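Local structure of acyl-CoA thioesterase II TesB2 (Mycobacterium marinum, 3U0A) at residues A125-G134 against V154-A163; H189-D198 against H223-D234. The protein probably hydrolyses fatty acyl-CoA thioesters to free fatty acid and CoA, as a member of the double-hotdog thioesterases. All coordinates share one frame; numbering follows the deposited sequence.

Contact 1: residues A125-G134 against V154-A163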
loop_
_atom_site.group_PDB
_atom_site.type_symbol
_atom_site.label_atom_id
_atom_site.label_comp_id
_atom_site.label_asym_id
_atom_site.label_seq_id
_atom_site.Cartn_x
_atom_site.Cartn_y
_atom_site.Cartn_z
ATOM N N ALA A 125 -23.209 0.273 5.836
ATOM C CA ALA A 125 -24.501 0.826 5.536
ATOM C C ALA A 125 -24.294 2.040 4.649
ATOM O O ALA A 125 -23.662 3.027 5.053
ATOM C CB ALA A 125 -25.231 1.222 6.822
ATOM N N ALA A 126 -24.757 1.928 3.416
ATOM C CA ALA A 126 -24.836 3.056 2.509
ATOM C C ALA A 126 -26.263 3.057 1.956
ATOM O O ALA A 126 -26.995 2.048 2.072
ATOM C CB ALA A 126 -23.805 2.954 1.395
ATOM N N PRO A 127 -26.697 4.209 1.443
ATOM C CA PRO A 127 -28.001 4.213 0.832
ATOM C C PRO A 127 -27.836 3.705 -0.587
ATOM O O PRO A 127 -26.732 3.793 -1.127
ATOM C CB PRO A 127 -28.410 5.685 0.872
ATOM C CG PRO A 127 -27.143 6.433 0.975
ATOM C CD PRO A 127 -26.184 5.562 1.704
ATOM N N PRO A 128 -28.907 3.149 -1.184
ATOM C CA PRO A 128 -28.734 2.698 -2.547
ATOM C C PRO A 128 -28.400 3.860 -3.490
ATOM O O PRO A 128 -28.695 5.013 -3.177
ATOM C CB PRO A 128 -30.090 2.076 -2.891
ATOM C CG PRO A 128 -30.629 1.617 -1.595
ATOM C CD PRO A 128 -30.113 2.580 -0.562
ATOM N N PRO A 129 -27.765 3.566 -4.630
ATOM C CA PRO A 129 -27.440 4.659 -5.562
ATOM C C PRO A 129 -28.668 5.296 -6.207
ATOM O O PRO A 129 -28.662 6.475 -6.528
ATOM C CB PRO A 129 -26.600 3.959 -6.636
ATOM C CG PRO A 129 -27.012 2.516 -6.569
ATOM C CD PRO A 129 -27.351 2.244 -5.134
ATOM N N ASP A 130 -29.716 4.495 -6.361
ATOM C CA ASP A 130 -30.832 4.929 -7.201
ATOM C C ASP A 130 -31.567 6.145 -6.652
ATOM O O ASP A 130 -32.103 6.951 -7.454
ATOM C CB ASP A 130 -31.794 3.782 -7.543
ATOM C CG ASP A 130 -31.573 3.252 -8.952
ATOM O OD1 ASP A 130 -30.537 3.616 -9.564
ATOM O OD2 ASP A 130 -32.435 2.482 -9.438
ATOM N N ASP A 131 -31.549 6.328 -5.334
ATOM C CA ASP A 131 -32.164 7.499 -4.722
ATOM C C ASP A 131 -31.101 8.564 -4.344
ATOM O O ASP A 131 -31.324 9.379 -3.459
ATOM C CB ASP A 131 -33.074 7.077 -3.521
ATOM C CG ASP A 131 -32.336 6.208 -2.440
ATOM O OD1 ASP A 131 -31.086 6.298 -2.327
ATOM O OD2 ASP A 131 -33.030 5.460 -1.682
ATOM N N LEU A 132 -29.960 8.561 -5.035
ATOM C CA LEU A 132 -28.953 9.594 -4.854
ATOM C C LEU A 132 -28.807 10.315 -6.181
ATOM O O LEU A 132 -28.919 9.664 -7.221
ATOM C CB LEU A 132 -27.612 8.979 -4.446
ATOM C CG LEU A 132 -27.467 8.440 -3.024
ATOM C CD1 LEU A 132 -26.058 7.885 -2.863
ATOM C CD2 LEU A 132 -27.767 9.482 -1.957
ATOM N N PRO A 133 -28.524 11.649 -6.148
ATOM C CA PRO A 133 -28.488 12.565 -7.333
ATOM C C PRO A 133 -27.185 12.588 -8.177
ATOM O O PRO A 133 -27.263 12.626 -9.419
ATOM C CB PRO A 133 -28.700 13.941 -6.701
ATOM C CG PRO A 133 -28.006 13.819 -5.371
ATOM C CD PRO A 133 -28.178 12.378 -4.908
ATOM N N GLY A 134 -26.013 12.582 -7.539
ATOM C CA GLY A 134 -24.760 12.789 -8.296
ATOM C C GLY A 134 -24.910 13.840 -9.415
ATOM O O GLY A 134 -23.966 14.142 -10.175
ATOM N N VAL A 154 -21.765 8.601 -11.345
ATOM C CA VAL A 154 -21.058 8.832 -10.093
ATOM C C VAL A 154 -21.986 9.469 -9.086
ATOM O O VAL A 154 -22.611 10.471 -9.390
ATOM C CB VAL A 154 -19.845 9.727 -10.322
ATOM C CG1 VAL A 154 -18.976 9.736 -9.084
ATOM C CG2 VAL A 154 -19.074 9.254 -11.563
ATOM N N ARG A 155 -22.111 8.889 -7.891
ATOM C CA ARG A 155 -23.121 9.393 -6.944
ATOM C C ARG A 155 -22.498 9.438 -5.584
ATOM O O ARG A 155 -22.045 8.405 -5.085
ATOM C CB ARG A 155 -24.363 8.508 -6.962
ATOM C CG ARG A 155 -24.989 8.410 -8.335
ATOM C CD ARG A 155 -26.399 7.825 -8.371
ATOM N NE ARG A 155 -26.770 7.623 -9.776
ATOM C CZ ARG A 155 -27.906 7.097 -10.231
ATOM N NH1 ARG A 155 -28.876 6.712 -9.413
ATOM N NH2 ARG A 155 -28.078 6.962 -11.549
ATOM N N ILE A 156 -22.458 10.641 -5.006
ATOM C CA ILE A 156 -21.673 10.921 -3.812
ATOM C C ILE A 156 -22.598 10.931 -2.628
ATOM O O ILE A 156 -23.521 11.724 -2.571
ATOM C CB ILE A 156 -20.907 12.263 -3.943
ATOM C CG1 ILE A 156 -20.219 12.301 -5.332
ATOM C CG2 ILE A 156 -19.879 12.437 -2.817
ATOM C CD1 ILE A 156 -18.934 13.113 -5.436
ATOM N N VAL A 157 -22.362 10.024 -1.688
ATOM C CA VAL A 157 -23.201 9.938 -0.527
ATOM C C VAL A 157 -23.090 11.272 0.203
ATOM O O VAL A 157 -21.987 11.759 0.467
ATOM C CB VAL A 157 -22.847 8.735 0.382
ATOM C CG1 VAL A 157 -23.800 8.669 1.555
ATOM C CG2 VAL A 157 -22.956 7.431 -0.393
ATOM N N PRO A 158 -24.243 11.911 0.467
ATOM C CA PRO A 158 -24.364 13.147 1.245
ATOM C C PRO A 158 -23.844 13.014 2.651
ATOM O O PRO A 158 -23.982 11.938 3.280
ATOM C CB PRO A 158 -25.873 13.365 1.304
ATOM C CG PRO A 158 -26.396 12.743 0.077
ATOM C CD PRO A 158 -25.530 11.540 -0.147
ATOM N N ARG A 159 -23.270 14.096 3.167
ATOM C CA ARG A 159 -22.633 14.008 4.482
ATOM C C ARG A 159 -23.653 13.448 5.535
ATOM O O ARG A 159 -23.302 12.612 6.385
ATOM C CB ARG A 159 -21.981 15.351 4.879
ATOM N N ASP A 160 -24.919 13.851 5.425
ATOM C CA ASP A 160 -25.969 13.421 6.390
ATOM C C ASP A 160 -26.426 11.964 6.335
ATOM O O ASP A 160 -27.073 11.498 7.266
ATOM C CB ASP A 160 -27.232 14.286 6.228
ATOM C CG ASP A 160 -27.148 15.571 7.002
ATOM O OD1 ASP A 160 -26.278 15.665 7.899
ATOM O OD2 ASP A 160 -27.946 16.493 6.733
ATOM N N LEU A 161 -26.154 11.271 5.238
ATOM C CA LEU A 161 -26.523 9.860 5.127
ATOM C C LEU A 161 -25.326 8.914 5.388
ATOM O O LEU A 161 -25.500 7.676 5.445
ATOM C CB LEU A 161 -27.157 9.585 3.762
ATOM C CG LEU A 161 -28.346 10.511 3.483
ATOM C CD1 LEU A 161 -28.922 10.302 2.068
ATOM C CD2 LEU A 161 -29.396 10.355 4.600
ATOM N N LEU A 162 -24.131 9.471 5.535
ATOM C CA LEU A 162 -22.946 8.639 5.570
ATOM C C LEU A 162 -22.892 7.950 6.922
ATOM O O LEU A 162 -23.077 8.601 7.940
ATOM C CB LEU A 162 -21.705 9.501 5.360
ATOM C CG LEU A 162 -20.347 8.807 5.329
ATOM C CD1 LEU A 162 -19.380 9.682 4.526
ATOM C CD2 LEU A 162 -19.844 8.542 6.743
ATOM N N ALA A 163 -22.640 6.647 6.942
ATOM C CA ALA A 163 -22.535 5.914 8.205
ATOM C C ALA A 163 -21.126 6.105 8.781
ATOM O O ALA A 163 -20.165 5.504 8.282
ATOM C CB ALA A 163 -22.827 4.427 7.991
#
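L132 is where the loop A125-G134 beds into the chain that leaves edge strand 152-156. CG lies anti to the carbonyl carbon (chi1 -73°), and from there the two methyls split their work. L132 CD2 lies 3.5 Å from P158 CD, with L161 CD1 a little farther off, while L132 CD1 meets V157 CG2 at 4.0 Å. V157 serves two parts of the loop, because its other branch, CG1, reaches the P127 ring, 3.9 Å from P127 CD. L132 and V157 are buried, and this is the close-packed part.

R155 flanks it on one side. Its chain runs extended from CG to NE along the loop, CD passing the carbonyl oxygens of P129 and L132, so that the guanidinium arrives beside the P129-D130 turn. R155 NH1 gives a nearly straight bond to P129 O (2.9 Å, 164° at the hydrogen). The oxygen lies in the guanidinium plane, yet NH1 stands above the plane of the carbonyl, and L132 N binds the same oxygen from the opposite face. One acceptor thus ties the turn both to itself and to the strand. In the conformer given, D130 OD1 lies at a long 3.5 Å from R155 NH1, so that salt bridge is doubtful; the other nitrogen, R155 NH2, is paired with D153.

Toward the ends the contact thins out. A125 and A163, at the solvent side, meet mainly through A125 O and A163 CB (3.4 Å), and L161, itself exposed, adds a looser touch, CB on P127 CG. At the other end G134 lays its CA-H against V154 O. Plain loop packing on an edge strand, this contact fastens the linker after strand 119-120 to the outermost strand of the C-terminal hotdog half.

Contact 2: residues H189-D198 against H223-D234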
loop_
_atom_site.group_PDB
_atom_site.type_symbol
_atom_site.label_atom_id
_atom_site.label_comp_id
_atom_site.label_asym_id
_atom_site.label_seq_id
_atom_site.Cartn_x
_atom_site.Cartn_y
_atom_site.Cartn_z
ATOM N N HIS A 189 -11.530 -4.551 -16.519
ATOM C CA HIS A 189 -12.308 -4.171 -15.367
ATOM C C HIS A 189 -11.403 -3.682 -14.277
ATOM O O HIS A 189 -11.657 -2.646 -13.707
ATOM C CB HIS A 189 -13.246 -5.312 -14.927
ATOM C CG HIS A 189 -14.379 -5.553 -15.905
ATOM N ND1 HIS A 189 -15.623 -5.155 -15.667
ATOM C CD2 HIS A 189 -14.382 -6.114 -17.177
ATOM C CE1 HIS A 189 -16.384 -5.445 -16.723
ATOM N NE2 HIS A 189 -15.619 -6.042 -17.638
ATOM N N ILE A 190 -10.319 -4.414 -14.023
ATOM C CA ILE A 190 -9.314 -4.022 -13.030
ATOM C C ILE A 190 -8.786 -2.599 -13.340
ATOM O O ILE A 190 -8.797 -1.739 -12.468
ATOM C CB ILE A 190 -8.198 -5.104 -12.910
ATOM C CG1 ILE A 190 -8.757 -6.392 -12.285
ATOM C CG2 ILE A 190 -7.078 -4.657 -12.000
ATOM C CD1 ILE A 190 -7.990 -7.641 -12.693
ATOM N N CYS A 191 -8.404 -2.359 -14.597
ATOM C CA CYS A 191 -7.963 -1.043 -15.052
ATOM C C CYS A 191 -9.037 0.031 -14.882
ATOM O O CYS A 191 -8.750 1.142 -14.471
ATOM C CB CYS A 191 -7.502 -1.097 -16.509
ATOM S SG CYS A 191 -5.911 -1.936 -16.760
ATOM N N ALA A 192 -10.274 -0.312 -15.187
ATOM C CA ALA A 192 -11.386 0.602 -15.011
ATOM C C ALA A 192 -11.454 1.045 -13.546
ATOM O O ALA A 192 -11.501 2.234 -13.266
ATOM C CB ALA A 192 -12.702 -0.046 -15.469
ATOM N N LEU A 193 -11.423 0.079 -12.624
ATOM C CA LEU A 193 -11.511 0.365 -11.196
ATOM C C LEU A 193 -10.276 1.142 -10.700
ATOM O O LEU A 193 -10.407 2.077 -9.882
ATOM C CB LEU A 193 -11.698 -0.933 -10.385
ATOM C CG LEU A 193 -11.705 -0.837 -8.850
ATOM C CD1 LEU A 193 -12.485 -1.979 -8.253
ATOM C CD2 LEU A 193 -10.304 -0.845 -8.276
ATOM N N ALA A 194 -9.098 0.745 -11.182
ATOM C CA ALA A 194 -7.854 1.368 -10.759
ATOM C C ALA A 194 -7.807 2.816 -11.280
ATOM O O ALA A 194 -7.350 3.734 -10.583
ATOM C CB ALA A 194 -6.647 0.559 -11.242
ATOM N N TYR A 195 -8.332 3.003 -12.490
ATOM C CA TYR A 195 -8.440 4.322 -13.089
ATOM C C TYR A 195 -9.354 5.256 -12.292
ATOM O O TYR A 195 -8.970 6.396 -11.934
ATOM C CB TYR A 195 -8.956 4.199 -14.538
ATOM C CG TYR A 195 -9.092 5.517 -15.264
ATOM C CD1 TYR A 195 -7.984 6.177 -15.708
ATOM C CD2 TYR A 195 -10.335 6.116 -15.472
ATOM C CE1 TYR A 195 -8.078 7.379 -16.368
ATOM C CE2 TYR A 195 -10.443 7.324 -16.142
ATOM C CZ TYR A 195 -9.304 7.952 -16.581
ATOM O OH TYR A 195 -9.345 9.156 -17.233
ATOM N N MET A 196 -10.569 4.793 -12.010
ATOM C CA MET A 196 -11.517 5.634 -11.250
ATOM C C MET A 196 -11.027 5.960 -9.851
ATOM O O MET A 196 -11.267 7.065 -9.371
ATOM C CB MET A 196 -12.898 5.027 -11.189
ATOM C CG MET A 196 -13.639 5.148 -12.508
ATOM S SD MET A 196 -14.271 6.801 -12.796
ATOM C CE MET A 196 -15.561 6.928 -11.549
ATOM N N SER A 197 -10.324 5.014 -9.206
ATOM C CA SER A 197 -9.713 5.284 -7.890
ATOM C C SER A 197 -8.622 6.359 -8.022
ATOM O O SER A 197 -8.601 7.336 -7.294
ATOM C CB SER A 197 -9.140 4.017 -7.238
ATOM O OG SER A 197 -8.304 4.316 -6.123
ATOM N N ASP A 198 -7.751 6.204 -8.993
ATOM C CA ASP A 198 -6.786 7.256 -9.242
ATOM C C ASP A 198 -7.410 8.649 -9.491
ATOM O O ASP A 198 -6.738 9.644 -9.254
ATOM C CB ASP A 198 -5.821 6.859 -10.379
ATOM C CG ASP A 198 -4.748 5.874 -9.913
ATOM O OD1 ASP A 198 -4.550 5.753 -8.683
ATOM O OD2 ASP A 198 -4.123 5.214 -10.769
ATOM N N HIS A 223 0.287 4.986 -5.270
ATOM C CA HIS A 223 -0.870 4.187 -4.983
ATOM C C HIS A 223 -0.434 2.749 -4.769
ATOM O O HIS A 223 0.620 2.311 -5.252
ATOM C CB HIS A 223 -2.010 4.339 -6.036
ATOM C CG HIS A 223 -1.705 3.766 -7.420
ATOM N ND1 HIS A 223 -2.456 4.048 -8.470
ATOM C CD2 HIS A 223 -0.711 2.903 -7.874
ATOM C CE1 HIS A 223 -1.974 3.389 -9.555
ATOM N NE2 HIS A 223 -0.908 2.707 -9.182
ATOM N N ALA A 224 -1.252 2.041 -3.998
ATOM C CA ALA A 224 -1.075 0.629 -3.674
ATOM C C ALA A 224 -2.454 0.039 -3.742
ATOM O O ALA A 224 -3.379 0.610 -3.172
ATOM C CB ALA A 224 -0.495 0.456 -2.261
ATOM N N MET A 225 -2.595 -1.091 -4.434
ATOM C CA MET A 225 -3.919 -1.731 -4.639
ATOM C C MET A 225 -3.868 -3.243 -4.497
ATOM O O MET A 225 -2.831 -3.868 -4.739
ATOM C CB MET A 225 -4.485 -1.387 -6.006
ATOM C CG MET A 225 -4.652 0.100 -6.253
ATOM S SD MET A 225 -5.282 0.471 -7.889
ATOM C CE MET A 225 -5.136 2.278 -7.849
ATOM N N TRP A 226 -5.000 -3.821 -4.084
ATOM C CA TRP A 226 -5.105 -5.257 -3.901
ATOM C C TRP A 226 -6.390 -5.701 -4.474
ATOM O O TRP A 226 -7.431 -5.223 -4.074
ATOM C CB TRP A 226 -4.999 -5.618 -2.418
ATOM C CG TRP A 226 -3.649 -5.258 -1.794
ATOM C CD1 TRP A 226 -2.530 -6.056 -1.671
ATOM C CD2 TRP A 226 -3.265 -4.004 -1.186
ATOM N NE1 TRP A 226 -1.511 -5.397 -1.056
ATOM C CE2 TRP A 226 -1.879 -4.157 -0.760
ATOM C CE3 TRP A 226 -3.902 -2.803 -0.960
ATOM C CZ2 TRP A 226 -1.194 -3.143 -0.130
ATOM C CZ3 TRP A 226 -3.186 -1.775 -0.324
ATOM C CH2 TRP A 226 -1.868 -1.956 0.085
ATOM N N PHE A 227 -6.331 -6.610 -5.431
ATOM C CA PHE A 227 -7.508 -7.013 -6.203
ATOM C C PHE A 227 -7.916 -8.374 -5.741
ATOM O O PHE A 227 -7.293 -9.356 -6.093
ATOM C CB PHE A 227 -7.190 -7.003 -7.696
ATOM C CG PHE A 227 -6.604 -5.717 -8.153
ATOM C CD1 PHE A 227 -7.372 -4.570 -8.181
ATOM C CD2 PHE A 227 -5.277 -5.625 -8.503
ATOM C CE1 PHE A 227 -6.832 -3.362 -8.579
ATOM C CE2 PHE A 227 -4.737 -4.419 -8.900
ATOM C CZ PHE A 227 -5.515 -3.287 -8.944
ATOM N N MET A 228 -8.950 -8.422 -4.916
ATOM C CA MET A 228 -9.286 -9.647 -4.174
ATOM C C MET A 228 -10.315 -10.587 -4.859
ATOM O O MET A 228 -10.143 -11.785 -4.841
ATOM C CB MET A 228 -9.795 -9.284 -2.774
ATOM C CG MET A 228 -8.744 -8.843 -1.772
ATOM S SD MET A 228 -8.811 -7.103 -1.230
ATOM C CE MET A 228 -10.550 -6.785 -1.006
ATOM N N ARG A 229 -11.398 -10.056 -5.421
ATOM C CA ARG A 229 -12.467 -10.905 -5.990
ATOM C C ARG A 229 -12.927 -10.301 -7.287
ATOM O O ARG A 229 -12.765 -9.106 -7.517
ATOM C CB ARG A 229 -13.667 -11.007 -5.038
ATOM C CG ARG A 229 -13.387 -11.804 -3.782
ATOM C CD ARG A 229 -14.424 -11.507 -2.713
ATOM N NE ARG A 229 -14.082 -12.125 -1.432
ATOM C CZ ARG A 229 -13.424 -11.539 -0.422
ATOM N NH1 ARG A 229 -13.018 -10.269 -0.474
ATOM N NH2 ARG A 229 -13.161 -12.249 0.666
ATOM N N GLY A 230 -13.501 -11.121 -8.138
ATOM C CA GLY A 230 -14.031 -10.632 -9.399
ATOM C C GLY A 230 -15.241 -9.734 -9.225
ATOM O O GLY A 230 -16.048 -9.904 -8.295
ATOM N N PHE A 231 -15.356 -8.778 -10.130
ATOM C CA PHE A 231 -16.452 -7.812 -10.123
ATOM C C PHE A 231 -16.713 -7.371 -11.566
ATOM O O PHE A 231 -16.056 -7.841 -12.489
ATOM C CB PHE A 231 -16.054 -6.595 -9.264
ATOM C CG PHE A 231 -14.851 -5.854 -9.800
ATOM C CD1 PHE A 231 -13.570 -6.242 -9.451
ATOM C CD2 PHE A 231 -15.018 -4.801 -10.686
ATOM C CE1 PHE A 231 -12.468 -5.583 -9.959
ATOM C CE2 PHE A 231 -13.927 -4.138 -11.206
ATOM C CZ PHE A 231 -12.645 -4.527 -10.843
ATOM N N ARG A 232 -17.643 -6.448 -11.745
ATOM C CA ARG A 232 -17.850 -5.804 -13.022
ATOM C C ARG A 232 -17.978 -4.292 -12.878
ATOM O O ARG A 232 -18.819 -3.807 -12.121
ATOM C CB ARG A 232 -19.106 -6.368 -13.654
ATOM C CG ARG A 232 -18.929 -7.759 -14.252
ATOM C CD ARG A 232 -19.989 -8.092 -15.298
ATOM N NE ARG A 232 -19.905 -7.200 -16.470
ATOM C CZ ARG A 232 -19.221 -7.444 -17.587
ATOM N NH1 ARG A 232 -18.529 -8.566 -17.738
ATOM N NH2 ARG A 232 -19.234 -6.543 -18.567
ATOM N N ALA A 233 -17.149 -3.539 -13.603
ATOM C CA ALA A 233 -17.183 -2.082 -13.550
ATOM C C ALA A 233 -18.313 -1.421 -14.323
ATOM O O ALA A 233 -18.435 -0.235 -14.244
ATOM C CB ALA A 233 -15.880 -1.537 -14.024
ATOM N N ASP A 234 -19.096 -2.175 -15.097
ATOM C CA ASP A 234 -20.356 -1.677 -15.644
ATOM C C ASP A 234 -21.586 -1.996 -14.742
ATOM O O ASP A 234 -22.744 -1.813 -15.158
ATOM C CB ASP A 234 -20.594 -2.197 -17.075
ATOM C CG ASP A 234 -20.376 -3.702 -17.210
ATOM O OD1 ASP A 234 -20.116 -4.374 -16.186
ATOM O OD2 ASP A 234 -20.425 -4.197 -18.354
#
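H189 meets the F231-D234 turn through CB and the ND1-CE1 side of its ring. CB lies 4.0 Å from F231 CE2. The ring follows, with CG anti to the carbonyl carbon, and ND1 accepts the backbone N-H of A233 at 3.0 Å, almost within the ring plane. CE1 sits over the centre of the R232 guanidinium, 3.6 Å from R232 CZ, the two planes inclined at 66°. NE2 passes beyond this segment to P183 O, so both ring nitrogens are engaged, which probably fixes the ring's rotation. The guanidinium beneath it is steadied in turn by D234, which R232 grips side-on through NE and NH2.

Along the helix the contact becomes apolar. I190 CG2 stands squarely over the F227 ring, 3.6 Å from its centroid and 9° off the normal, while L193 CD2 touches that ring at its edge. L193 CD1 lies over a face of F231, offset toward the rim. A194 CB then packs on M225 SD at 3.6 Å.

At the far end D198 OD1 accepts a hydrogen bond from H223 ND1 through its syn lone pair, at 2.7 Å and 172°. Carboxylate and imidazole are nearly coplanar, which suits so straight a bond. A42 of helix 34-51 lies against both residues. Helix 186-200 packs against strand 217-227, and this is the hotdog fold: a long central helix wrapped by an antiparallel sheet, here in the C-terminal half.

How the contacts relate
From the N terminus the chain passes through the first hotdog half and then enters the linker that carries 125-134. Contact 1 closes when 154-163 comes back against it, enclosing a loop partly missing from the model. Strand 171-178 follows, then helix 186-200, and contact 2 closes on strand 217-227 and the turn beyond it. The two closures come in series, neither nested nor crossed, with centres about 21 Å apart. One sits at the outer strand, the other near the centre of the chain, where strand 217-227 pairs with 58-66 of the first half. They touch where V154 CG2 meets M196 CE at 4.2 Å, joining edge strand to helix.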